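Local coordinates for RNA-binding protein (Sulfolobus solfataricus, PDB 2NRQ) that is of unknown function, structurally resembling RNA-binding proteins although RNA binding itself appears unlikely for its archaeal family, at residues K103-L106 and I107-R111. Numbering follows the deposited sequence.
Sequences KQYL and IAEHR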
ATOM      1  N   LYS A 103       3.295   6.263   6.606  1.00 39.20           N
ATOM      2  CA  LYS A 103       2.601   5.734   7.779  1.00 40.22           C
ATOM      3  C   LYS A 103       1.940   6.835   8.602  1.00 41.38           C
ATOM      4  O   LYS A 103       0.781   6.723   8.985  1.00 41.22           O
ATOM      5  CB  LYS A 103       3.569   4.953   8.673  1.00 39.74           C
ATOM      6  CG  LYS A 103       3.811   3.542   8.204  1.00 42.15           C
ATOM      7  CD  LYS A 103       4.539   2.698   9.247  1.00 42.14           C
ATOM      8  CE  LYS A 103       5.998   3.075   9.363  1.00 41.55           C
ATOM      9  NZ  LYS A 103       6.732   2.023  10.097  1.00 41.52           N
ATOM     10  N   GLN A 104       2.694   7.898   8.868  1.00 44.45           N
ATOM     11  CA  GLN A 104       2.218   9.040   9.649  1.00 45.62           C
ATOM     12  C   GLN A 104       0.914   9.601   9.090  1.00 44.25           C
ATOM     13  O   GLN A 104      -0.086   9.694   9.799  1.00 43.36           O
ATOM     14  CB  GLN A 104       3.275  10.152   9.657  1.00 48.28           C
ATOM     15  CG  GLN A 104       4.679   9.743  10.147  1.00 52.58           C
ATOM     16  CD  GLN A 104       5.569   9.120   9.061  1.00 53.76           C
ATOM     17  OE1 GLN A 104       6.798   9.146   9.163  1.00 54.14           O
ATOM     18  NE2 GLN A 104       4.952   8.551   8.032  1.00 53.69           N
ATOM     19  N   TYR A 105       0.936   9.967   7.814  1.00 42.51           N
ATOM     20  CA  TYR A 105      -0.229  10.520   7.147  1.00 42.94           C
ATOM     21  C   TYR A 105      -1.485   9.659   7.148  1.00 43.86           C
ATOM     22  O   TYR A 105      -2.600  10.185   7.234  1.00 43.51           O
ATOM     23  CB  TYR A 105       0.122  10.868   5.706  1.00 44.17           C
ATOM     24  CG  TYR A 105       0.777  12.214   5.563  1.00 45.91           C
ATOM     25  CD1 TYR A 105       0.053  13.383   5.777  1.00 46.50           C
ATOM     26  CD2 TYR A 105       2.119  12.323   5.224  1.00 46.43           C
ATOM     27  CE1 TYR A 105       0.646  14.621   5.653  1.00 47.39           C
ATOM     28  CE2 TYR A 105       2.723  13.555   5.101  1.00 47.76           C
ATOM     29  CZ  TYR A 105       1.982  14.704   5.315  1.00 48.94           C
ATOM     30  OH  TYR A 105       2.583  15.936   5.177  1.00 51.40           O
ATOM     31  N   LEU A 106      -1.324   8.343   7.045  1.00 44.08           N
ATOM     32  CA  LEU A 106      -2.489   7.467   7.011  1.00 43.12           C
ATOM     33  C   LEU A 106      -3.131   7.284   8.383  1.00 44.10           C
ATOM     34  O   LEU A 106      -4.349   7.349   8.516  1.00 43.74           O
ATOM     35  CB  LEU A 106      -2.123   6.097   6.439  1.00 40.94           C
ATOM     36  CG  LEU A 106      -3.347   5.333   5.927  1.00 40.24           C
ATOM     37  CD1 LEU A 106      -3.635   5.770   4.498  1.00 38.69           C
ATOM     38  CD2 LEU A 106      -3.112   3.837   5.974  1.00 38.18           C
ATOM     39  N   ILE A 107      -2.315   7.063   9.406  1.00 45.34           N
ATOM     40  CA  ILE A 107      -2.845   6.865  10.747  1.00 48.60           C
ATOM     41  C   ILE A 107      -3.269   8.166  11.427  1.00 49.34           C
ATOM     42  O   ILE A 107      -4.117   8.165  12.324  1.00 49.31           O
ATOM     43  CB  ILE A 107      -1.821   6.130  11.645  1.00 49.82           C
ATOM     44  CG1 ILE A 107      -0.429   6.717  11.435  1.00 50.80           C
ATOM     45  CG2 ILE A 107      -1.826   4.646  11.329  1.00 51.80           C
ATOM     46  CD1 ILE A 107       0.669   5.991  12.167  1.00 51.44           C
ATOM     47  N   ALA A 108      -2.687   9.278  10.995  1.00 49.64           N
ATOM     48  CA  ALA A 108      -3.015  10.562  11.587  1.00 49.43           C
ATOM     49  C   ALA A 108      -4.066  11.349  10.810  1.00 50.45           C
ATOM     50  O   ALA A 108      -4.791  12.149  11.402  1.00 52.01           O
ATOM     51  CB  ALA A 108      -1.759  11.386  11.748  1.00 47.97           C
ATOM     52  N   GLU A 109      -4.170  11.123   9.500  1.00 51.32           N
ATOM     53  CA  GLU A 109      -5.147  11.850   8.687  1.00 51.77           C
ATOM     54  C   GLU A 109      -5.842  11.027   7.614  1.00 51.86           C
ATOM     55  O   GLU A 109      -6.425  11.592   6.695  1.00 52.95           O
ATOM     56  CB  GLU A 109      -4.480  13.050   8.012  1.00 52.87           C
ATOM     57  CG  GLU A 109      -3.941  14.083   8.980  1.00 55.04           C
ATOM     58  CD  GLU A 109      -3.069  15.115   8.302  1.00 57.57           C
ATOM     59  OE1 GLU A 109      -3.578  15.843   7.417  1.00 58.95           O
ATOM     60  OE2 GLU A 109      -1.873  15.193   8.659  1.00 58.81           O
ATOM     61  N   HIS A 110      -5.787   9.705   7.716  1.00 51.87           N
ATOM     62  CA  HIS A 110      -6.419   8.847   6.716  1.00 51.60           C
ATOM     63  C   HIS A 110      -6.100   9.369   5.322  1.00 49.56           C
ATOM     64  O   HIS A 110      -6.986   9.482   4.481  1.00 49.19           O
ATOM     65  CB  HIS A 110      -7.938   8.821   6.903  1.00 54.73           C
ATOM     66  CG  HIS A 110      -8.383   8.160   8.170  1.00 59.36           C
ATOM     67  ND1 HIS A 110      -7.882   8.507   9.408  1.00 61.50           N
ATOM     68  CD2 HIS A 110      -9.299   7.189   8.395  1.00 61.20           C
ATOM     69  CE1 HIS A 110      -8.470   7.778  10.339  1.00 61.64           C
ATOM     70  NE2 HIS A 110      -9.335   6.969   9.750  1.00 61.86           N
ATOM     71  N   ARG A 111      -4.834   9.685   5.073  1.00 48.39           N
ATOM     72  CA  ARG A 111      -4.458  10.214   3.771  1.00 47.08           C
ATOM     73  C   ARG A 111      -3.255   9.519   3.148  1.00 44.85           C
ATOM     74  O   ARG A 111      -2.206   9.370   3.778  1.00 45.26           O
ATOM     75  CB  ARG A 111      -4.191  11.713   3.891  1.00 50.11           C
ATOM     76  CG  ARG A 111      -4.306  12.465   2.581  1.00 54.60           C
ATOM     77  CD  ARG A 111      -4.737  13.895   2.838  1.00 57.53           C
ATOM     78  NE  ARG A 111      -3.736  14.633   3.596  1.00 60.01           N
ATOM     79  CZ  ARG A 111      -2.642  15.159   3.060  1.00 62.28           C
ATOM     80  NH1 ARG A 111      -2.408  15.031   1.756  1.00 61.25           N
ATOM     81  NH2 ARG A 111      -1.776  15.809   3.829  1.00 63.97           N
TER
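Tyr105 O takes two backbone donors as the helix closes: Glu109 N at 2.9 Å, four residues on, and Arg111 N at 3.1 Å. They arrive from opposite faces of the carbonyl plane, Glu109 N 47° out of it. What brings Arg111 N back is His110, whose positive phi turns the chain out of the helix; its own N makes a weak bond to Leu106 O at 2.9 Å. Earlier in the same turn, Ala108 N gives its hydrogen to Gln104 O at 2.9 Å, and Ile107 N bonds to Lys103 O, an atom less surely placed. This short helix, 103-109, follows strand 96-101 of the antiparallel sheet and packs on helix 20-30, where Leu106 and Ile107 both touch Thr26 and Ile107 also meets Lys22. With an alanine here in place of Ile107, a gap would probably open against both. On the Tyr105 side, the Arg111 chain bends at chi3 (64°), bringing the guanidinium beside the phenol ring with the planes 72° apart and NH2 3.3 Å from Tyr105 CE1. Arg111 NH1 is satisfied elsewhere, by a salt bridge to Glu77, and Lys103 NZ by salt bridges to Glu18 and Asp119 and a hydrogen bond to Phe13 O. The Glu109 carboxylate also runs alongside the ring, OE2 3.9 Å from Tyr105 CD1.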